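Local coordinates for urea carboxylase (Thermus thermophilus, PDB 3OEP), which is of unknown function but resembles KipI and KipA and may have hydrolase activity and bind ATP, at residues 76-81 with 186-191; 91-96 with 101-106. All blocks are in the same frame, centred on the assembly; numbering follows the deposited sequence.

Contact 1. Residues 76-81 with 186-191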
ATOM      1  N   ARG A  76      13.565 -22.666  -9.790  1.00 37.26           N
ATOM      2  CA  ARG A  76      12.503 -22.546 -10.786  1.00 37.54           C
ATOM      3  C   ARG A  76      12.859 -21.499 -11.842  1.00 34.46           C
ATOM      4  O   ARG A  76      13.064 -20.326 -11.499  1.00 33.73           O
ATOM      5  CB  ARG A  76      11.190 -22.137 -10.115  1.00 38.43           C
ATOM      6  CG  ARG A  76       9.991 -22.082 -11.072  1.00 42.19           C
ATOM      7  CD  ARG A  76       9.148 -20.833 -10.854  1.00 47.59           C
ATOM      8  NE  ARG A  76       8.416 -20.868  -9.589  1.00 51.45           N
ATOM      9  CZ  ARG A  76       7.233 -21.453  -9.404  1.00 56.87           C
ATOM     10  NH1 ARG A  76       6.609 -22.070 -10.406  1.00 58.36           N
ATOM     11  NH2 ARG A  76       6.663 -21.418  -8.203  1.00 58.93           N
ATOM     12  N   VAL A  77      12.910 -21.918 -13.111  1.00 30.68           N
ATOM     13  CA  VAL A  77      13.194 -21.004 -14.229  1.00 27.03           C
ATOM     14  C   VAL A  77      11.913 -20.638 -14.976  1.00 24.23           C
ATOM     15  O   VAL A  77      11.205 -21.505 -15.500  1.00 23.00           O
ATOM     16  CB  VAL A  77      14.200 -21.584 -15.243  1.00 27.98           C
ATOM     17  CG1 VAL A  77      14.397 -20.612 -16.414  1.00 26.72           C
ATOM     18  CG2 VAL A  77      15.527 -21.876 -14.565  1.00 28.78           C
ATOM     19  N   VAL A  78      11.627 -19.344 -15.017  1.00 19.29           N
ATOM     20  CA  VAL A  78      10.447 -18.830 -15.685  1.00 17.65           C
ATOM     21  C   VAL A  78      10.873 -18.132 -16.967  1.00 18.45           C
ATOM     22  O   VAL A  78      11.753 -17.274 -16.939  1.00 17.79           O
ATOM     23  CB  VAL A  78       9.704 -17.833 -14.789  1.00 18.12           C
ATOM     24  CG1 VAL A  78       8.468 -17.303 -15.497  1.00 17.23           C
ATOM     25  CG2 VAL A  78       9.340 -18.495 -13.457  1.00 16.65           C
ATOM     26  N   GLU A  79      10.239 -18.497 -18.078  1.00 17.22           N
ATOM     27  CA  GLU A  79      10.536 -17.901 -19.380  1.00 18.48           C
ATOM     28  C   GLU A  79       9.618 -16.708 -19.637  1.00 18.68           C
ATOM     29  O   GLU A  79       8.397 -16.800 -19.458  1.00 19.13           O
ATOM     30  CB  GLU A  79      10.363 -18.945 -20.489  1.00 20.15           C
ATOM     31  N   ILE A  80      10.206 -15.585 -20.038  1.00 14.76           N
ATOM     32  CA  ILE A  80       9.445 -14.385 -20.375  1.00 14.01           C
ATOM     33  C   ILE A  80       9.650 -14.056 -21.853  1.00 13.19           C
ATOM     34  O   ILE A  80      10.689 -13.507 -22.227  1.00 13.39           O
ATOM     35  CB  ILE A  80       9.885 -13.164 -19.525  1.00 13.85           C
ATOM     36  CG1 ILE A  80       9.782 -13.455 -18.023  1.00 15.68           C
ATOM     37  CG2 ILE A  80       9.065 -11.910 -19.888  1.00 14.94           C
ATOM     38  CD1 ILE A  80       8.387 -13.758 -17.536  1.00 17.32           C
ATOM     39  N   PRO A  81       8.679 -14.410 -22.710  1.00 12.96           N
ATOM     40  CA  PRO A  81       8.758 -13.980 -24.111  1.00 12.99           C
ATOM     41  C   PRO A  81       8.619 -12.469 -24.182  1.00 13.81           C
ATOM     42  O   PRO A  81       7.787 -11.901 -23.469  1.00 12.11           O
ATOM     43  CB  PRO A  81       7.561 -14.671 -24.780  1.00 14.22           C
ATOM     44  CG  PRO A  81       7.045 -15.642 -23.796  1.00 18.17           C
ATOM     45  CD  PRO A  81       7.457 -15.188 -22.442  1.00 14.59           C
ATOM     46  N   PRO A 186      -2.107 -15.701  -9.363  1.00 20.27           N
ATOM     47  CA  PRO A 186      -2.008 -14.303  -9.780  1.00 18.74           C
ATOM     48  C   PRO A 186      -0.601 -13.827 -10.109  1.00 16.76           C
ATOM     49  O   PRO A 186      -0.435 -13.026 -11.029  1.00 15.47           O
ATOM     50  CB  PRO A 186      -2.530 -13.535  -8.558  1.00 20.74           C
ATOM     51  CG  PRO A 186      -3.446 -14.466  -7.906  1.00 22.73           C
ATOM     52  CD  PRO A 186      -2.877 -15.836  -8.115  1.00 22.48           C
ATOM     53  N   PHE A 187       0.388 -14.300  -9.349  1.00 16.63           N
ATOM     54  CA  PHE A 187       1.768 -13.833  -9.481  1.00 15.90           C
ATOM     55  C   PHE A 187       2.593 -14.871 -10.221  1.00 16.96           C
ATOM     56  O   PHE A 187       2.781 -15.989  -9.738  1.00 19.25           O
ATOM     57  CB  PHE A 187       2.371 -13.552  -8.099  1.00 17.56           C
ATOM     58  CG  PHE A 187       1.627 -12.506  -7.329  1.00 17.28           C
ATOM     59  CD1 PHE A 187       1.915 -11.159  -7.514  1.00 19.04           C
ATOM     60  CD2 PHE A 187       0.614 -12.858  -6.444  1.00 19.74           C
ATOM     61  CE1 PHE A 187       1.219 -10.181  -6.821  1.00 22.23           C
ATOM     62  CE2 PHE A 187      -0.086 -11.885  -5.750  1.00 20.19           C
ATOM     63  CZ  PHE A 187       0.218 -10.544  -5.935  1.00 18.91           C
ATOM     64  N   LEU A 188       3.073 -14.495 -11.401  1.00 15.54           N
ATOM     65  CA  LEU A 188       3.890 -15.385 -12.222  1.00 16.14           C
ATOM     66  C   LEU A 188       5.260 -15.595 -11.590  1.00 17.85           C
ATOM     67  O   LEU A 188       5.857 -16.665 -11.729  1.00 19.40           O
ATOM     68  CB  LEU A 188       4.066 -14.793 -13.611  1.00 16.85           C
ATOM     69  CG  LEU A 188       4.766 -15.692 -14.632  1.00 19.71           C
ATOM     70  CD1 LEU A 188       3.865 -16.858 -15.002  1.00 23.90           C
ATOM     71  CD2 LEU A 188       5.145 -14.885 -15.858  1.00 21.21           C
ATOM     72  N   LEU A 189       5.753 -14.564 -10.907  1.00 16.96           N
ATOM     73  CA  LEU A 189       7.098 -14.578 -10.355  1.00 18.06           C
ATOM     74  C   LEU A 189       7.074 -14.435  -8.848  1.00 20.66           C
ATOM     75  O   LEU A 189       6.236 -13.724  -8.282  1.00 23.08           O
ATOM     76  CB  LEU A 189       7.931 -13.453 -10.961  1.00 17.56           C
ATOM     77  CG  LEU A 189       8.245 -13.635 -12.445  1.00 17.61           C
ATOM     78  CD1 LEU A 189       8.894 -12.379 -13.016  1.00 19.51           C
ATOM     79  CD2 LEU A 189       9.127 -14.855 -12.675  1.00 19.98           C
ATOM     80  N   ARG A 190       8.011 -15.119  -8.208  1.00 21.04           N
ATOM     81  CA  ARG A 190       8.175 -15.048  -6.776  1.00 21.47           C
ATOM     82  C   ARG A 190       9.607 -14.652  -6.468  1.00 21.51           C
ATOM     83  O   ARG A 190      10.501 -14.857  -7.294  1.00 17.79           O
ATOM     84  CB  ARG A 190       7.851 -16.395  -6.142  1.00 22.10           C
ATOM     85  N   PRO A 191       9.835 -14.077  -5.278  1.00 24.45           N
ATOM     86  CA  PRO A 191      11.203 -13.766  -4.885  1.00 24.23           C
ATOM     87  C   PRO A 191      12.070 -15.017  -4.967  1.00 21.24           C
ATOM     88  O   PRO A 191      11.642 -16.100  -4.558  1.00 20.03           O
ATOM     89  CB  PRO A 191      11.058 -13.281  -3.436  1.00 24.22           C
ATOM     90  CG  PRO A 191       9.626 -12.899  -3.292  1.00 27.23           C
ATOM     91  CD  PRO A 191       8.867 -13.787  -4.206  1.00 24.92           C
TER

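Contact 2. Residues 91-96 with 101-106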
ATOM      1  N   GLU A  91      17.739   4.832 -28.145  1.00 19.97           N
ATOM      2  CA  GLU A  91      18.551   5.697 -27.282  1.00 21.86           C
ATOM      3  C   GLU A  91      19.500   4.896 -26.392  1.00 20.26           C
ATOM      4  O   GLU A  91      20.654   5.287 -26.189  1.00 19.65           O
ATOM      5  CB  GLU A  91      17.655   6.565 -26.401  1.00 23.19           C
ATOM      6  CG  GLU A  91      18.413   7.575 -25.554  1.00 29.40           C
ATOM      7  CD  GLU A  91      17.528   8.257 -24.536  1.00 34.22           C
ATOM      8  OE1 GLU A  91      16.476   8.804 -24.936  1.00 38.88           O
ATOM      9  OE2 GLU A  91      17.889   8.248 -23.339  1.00 33.55           O
ATOM     10  N   VAL A  92      19.005   3.794 -25.833  1.00 17.46           N
ATOM     11  CA  VAL A  92      19.858   2.903 -25.047  1.00 17.12           C
ATOM     12  C   VAL A  92      21.037   2.407 -25.898  1.00 17.63           C
ATOM     13  O   VAL A  92      22.194   2.480 -25.475  1.00 17.37           O
ATOM     14  CB  VAL A  92      19.047   1.712 -24.491  1.00 16.99           C
ATOM     15  CG1 VAL A  92      19.958   0.665 -23.861  1.00 16.99           C
ATOM     16  CG2 VAL A  92      18.018   2.203 -23.486  1.00 17.70           C
ATOM     17  N   ALA A  93      20.739   1.916 -27.099  1.00 16.65           N
ATOM     18  CA  ALA A  93      21.780   1.425 -28.013  1.00 18.74           C
ATOM     19  C   ALA A  93      22.828   2.503 -28.296  1.00 20.13           C
ATOM     20  O   ALA A  93      24.036   2.239 -28.226  1.00 19.93           O
ATOM     21  CB  ALA A  93      21.157   0.933 -29.319  1.00 18.74           C
ATOM     22  N   SER A  94      22.369   3.711 -28.618  0.50 21.34           N
ATOM     23  CA  SER A  94      23.268   4.828 -28.935  0.50 22.96           C
ATOM     24  C   SER A  94      24.167   5.195 -27.762  0.50 23.08           C
ATOM     25  O   SER A  94      25.380   5.352 -27.927  0.50 24.28           O
ATOM     26  CB  SER A  94      22.473   6.066 -29.353  0.50 23.74           C
ATOM     27  OG  SER A  94      21.866   5.881 -30.618  0.50 25.79           O
ATOM     28  N   ARG A  95      23.568   5.329 -26.582  1.00 21.88           N
ATOM     29  CA  ARG A  95      24.313   5.723 -25.388  1.00 21.47           C
ATOM     30  C   ARG A  95      25.348   4.681 -24.947  1.00 19.86           C
ATOM     31  O   ARG A  95      26.322   5.022 -24.283  1.00 19.61           O
ATOM     32  CB  ARG A  95      23.350   6.054 -24.246  1.00 20.52           C
ATOM     33  CG  ARG A  95      22.537   7.316 -24.516  1.00 23.75           C
ATOM     34  CD  ARG A  95      21.450   7.517 -23.501  1.00 28.01           C
ATOM     35  NE  ARG A  95      21.982   7.665 -22.151  1.00 30.88           N
ATOM     36  CZ  ARG A  95      21.232   7.760 -21.057  1.00 33.62           C
ATOM     37  NH1 ARG A  95      19.905   7.732 -21.144  1.00 35.76           N
ATOM     38  NH2 ARG A  95      21.810   7.890 -19.870  1.00 35.74           N
ATOM     39  N   LEU A  96      25.147   3.424 -25.340  1.00 18.65           N
ATOM     40  CA  LEU A  96      26.049   2.337 -24.951  1.00 17.85           C
ATOM     41  C   LEU A  96      27.006   1.913 -26.062  1.00 18.34           C
ATOM     42  O   LEU A  96      27.838   1.028 -25.849  1.00 19.07           O
ATOM     43  CB  LEU A  96      25.236   1.124 -24.487  1.00 16.06           C
ATOM     44  CG  LEU A  96      24.459   1.319 -23.183  1.00 19.18           C
ATOM     45  CD1 LEU A  96      23.501   0.162 -22.963  1.00 17.74           C
ATOM     46  CD2 LEU A  96      25.415   1.484 -21.994  1.00 21.07           C
ATOM     47  N   GLU A 101      20.437  -4.918 -32.272  1.00 18.61           N
ATOM     48  CA  GLU A 101      20.484  -6.355 -32.050  1.00 19.34           C
ATOM     49  C   GLU A 101      21.409  -6.734 -30.895  1.00 18.02           C
ATOM     50  O   GLU A 101      21.138  -7.699 -30.182  1.00 15.98           O
ATOM     51  CB  GLU A 101      20.875  -7.094 -33.331  1.00 21.64           C
ATOM     52  CG  GLU A 101      19.802  -7.014 -34.428  1.00 26.56           C
ATOM     53  CD  GLU A 101      18.479  -7.667 -34.036  1.00 30.89           C
ATOM     54  OE1 GLU A 101      18.493  -8.806 -33.524  1.00 30.91           O
ATOM     55  OE2 GLU A 101      17.420  -7.040 -34.246  1.00 32.21           O
ATOM     56  N   ALA A 102      22.489  -5.976 -30.706  1.00 17.29           N
ATOM     57  CA  ALA A 102      23.411  -6.230 -29.603  1.00 16.54           C
ATOM     58  C   ALA A 102      22.727  -5.985 -28.260  1.00 15.36           C
ATOM     59  O   ALA A 102      22.930  -6.748 -27.323  1.00 14.53           O
ATOM     60  CB  ALA A 102      24.663  -5.366 -29.731  1.00 17.09           C
ATOM     61  N   VAL A 103      21.925  -4.923 -28.174  1.00 15.25           N
ATOM     62  CA  VAL A 103      21.136  -4.663 -26.966  1.00 13.94           C
ATOM     63  C   VAL A 103      20.192  -5.827 -26.653  1.00 12.64           C
ATOM     64  O   VAL A 103      20.136  -6.311 -25.519  1.00 12.67           O
ATOM     65  CB  VAL A 103      20.312  -3.364 -27.070  1.00 15.13           C
ATOM     66  CG1 VAL A 103      19.321  -3.265 -25.901  1.00 15.33           C
ATOM     67  CG2 VAL A 103      21.235  -2.162 -27.096  1.00 14.64           C
ATOM     68  N   LYS A 104      19.445  -6.269 -27.659  1.00 13.28           N
ATOM     69  CA  LYS A 104      18.528  -7.393 -27.480  1.00 14.35           C
ATOM     70  C   LYS A 104      19.249  -8.648 -27.009  1.00 13.25           C
ATOM     71  O   LYS A 104      18.789  -9.338 -26.097  1.00 14.01           O
ATOM     72  CB  LYS A 104      17.807  -7.712 -28.782  1.00 14.31           C
ATOM     73  CG  LYS A 104      16.884  -6.638 -29.302  1.00 17.36           C
ATOM     74  CD  LYS A 104      16.196  -7.192 -30.550  1.00 24.21           C
ATOM     75  CE  LYS A 104      15.682  -6.139 -31.483  1.00 29.08           C
ATOM     76  NZ  LYS A 104      15.160  -6.834 -32.691  1.00 28.57           N
ATOM     77  N   ALA A 105      20.377  -8.952 -27.633  1.00 13.91           N
ATOM     78  CA  ALA A 105      21.139 -10.148 -27.278  1.00 14.96           C
ATOM     79  C   ALA A 105      21.681 -10.076 -25.852  1.00 14.04           C
ATOM     80  O   ALA A 105      21.590 -11.054 -25.096  1.00 13.73           O
ATOM     81  CB  ALA A 105      22.266 -10.379 -28.278  1.00 15.27           C
ATOM     82  N   LEU A 106      22.230  -8.921 -25.477  1.00 14.39           N
ATOM     83  CA  LEU A 106      22.722  -8.713 -24.113  1.00 13.19           C
ATOM     84  C   LEU A 106      21.607  -8.872 -23.090  1.00 13.81           C
ATOM     85  O   LEU A 106      21.802  -9.490 -22.044  1.00 13.78           O
ATOM     86  CB  LEU A 106      23.381  -7.334 -23.961  1.00 13.65           C
ATOM     87  CG  LEU A 106      24.794  -7.202 -24.537  1.00 17.13           C
ATOM     88  CD1 LEU A 106      25.191  -5.734 -24.685  1.00 17.41           C
ATOM     89  CD2 LEU A 106      25.821  -7.943 -23.683  1.00 17.66           C
TER

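Contact 1. Residues 76-81 with 186-191
Val78 and Leu189 hold the closest pair of CA atoms between strand 77-81 and the irregular segment 186-191, 7.6 Å apart. No hydrogen bond joins the two, so the loop is not an added strand but packs against a strand of the cyclophilin-like sheet. On one side that strand's backbone pairs with Arg194, Arg196 and Leu198 of strand 194-199, into which this same loop leads.

Two leucine methyls carry the contact. Leu189 CD2 sits over the fork of the Val78 isopropyl group: it is 3.7 Å from Val78 CB and equally 3.7 Å from Val78 CG2, while Val78 CG1 lies 3.8 Å away. One methyl thus meets all three carbons almost equidistantly. Leu188 comes in beside it. With CG anti to the backbone N (chi1 -173°), its isobutyl end is turned across to the strand, where CD2 faces Val78 CG1 and Ile80 CD1 together, 4.1 Å from Val78 CG1. Leu189 and Ile80 both rest also on Val195, which places them on the buried side of the contact.

A polar tie lies nearby: the carboxylate of Asp193 forms a salt bridge with Arg76 NE through OD1 and accepts a hydrogen bond from Arg190 N through OD2, thereby linking the two segments indirectly. Ile80 and Leu188 run past one another in opposite senses, bringing Ile80 CD1 to 3.8 Å from Leu188 CD2.

Contact 2. Residues 91-96 with 101-106
Ala93 and Val103 meet without any ring or other flat group between them; the flat groups of this helix-loop-helix pair, helices 89-96 and 100-108 of the cyclophilin-like domain joined by a very short connection, lie away from the interface. Glu91 OE2 lies close to the guanidinium plane of Arg95, 15° out of it and 3.0 Å from Arg95 NH1, and the nitrogen approaches nearly in line with the C-O bond. On the second helix, Lys104 NZ reaches the syn side of Glu101 OE2 at 2.8 Å, 30° out of the carboxylate plane, and forms a further salt bridge with Glu199. Each pair spans about one turn of its own helix, so neither charge pair crosses the contact.

The CA atoms of the two helices come within 6.2 Å at Ala93 and Val103, a close approach consistent with the small side chain of Ala93. Val103 presents its two methyls differently: CG1, anti to the backbone N (chi1 170°), stands 4.5 Å from Val92 CG1, a loose contact, whereas CG2 does the close packing. All three touching residues are buried, and Val92 also rests on Asn169 and Leu171 of strand 169-174, joining the pair to the sheet. Val103 CG2 covers the main chain as well as the methyl of Ala93, 3.7 Å from Ala93 CA and 3.8 Å from Ala93 CB.

In the fold
Both contacts belong to the N-terminal cyclophilin-like part of the chain, on the same side of its centre, yet they do not touch: their centres are 25 Å apart and their nearest atoms about 10 Å. Along the sequence, contact 2 is nested inside the loop closed by contact 1, because residues 91-106 fall between 81 and 186; helix 89-96 follows strand 77-83 in the chain. The sheet connects them in space as well. Strand 169-174, which supports Val92, pairs with strand 77-83, and Glu199, the second partner of Lys104, ends strand 194-199 on the other edge of strand 77-83. Contact 2 is the more peripheral, its centre about 35 Å from that of the chain against 22 Å for contact 1.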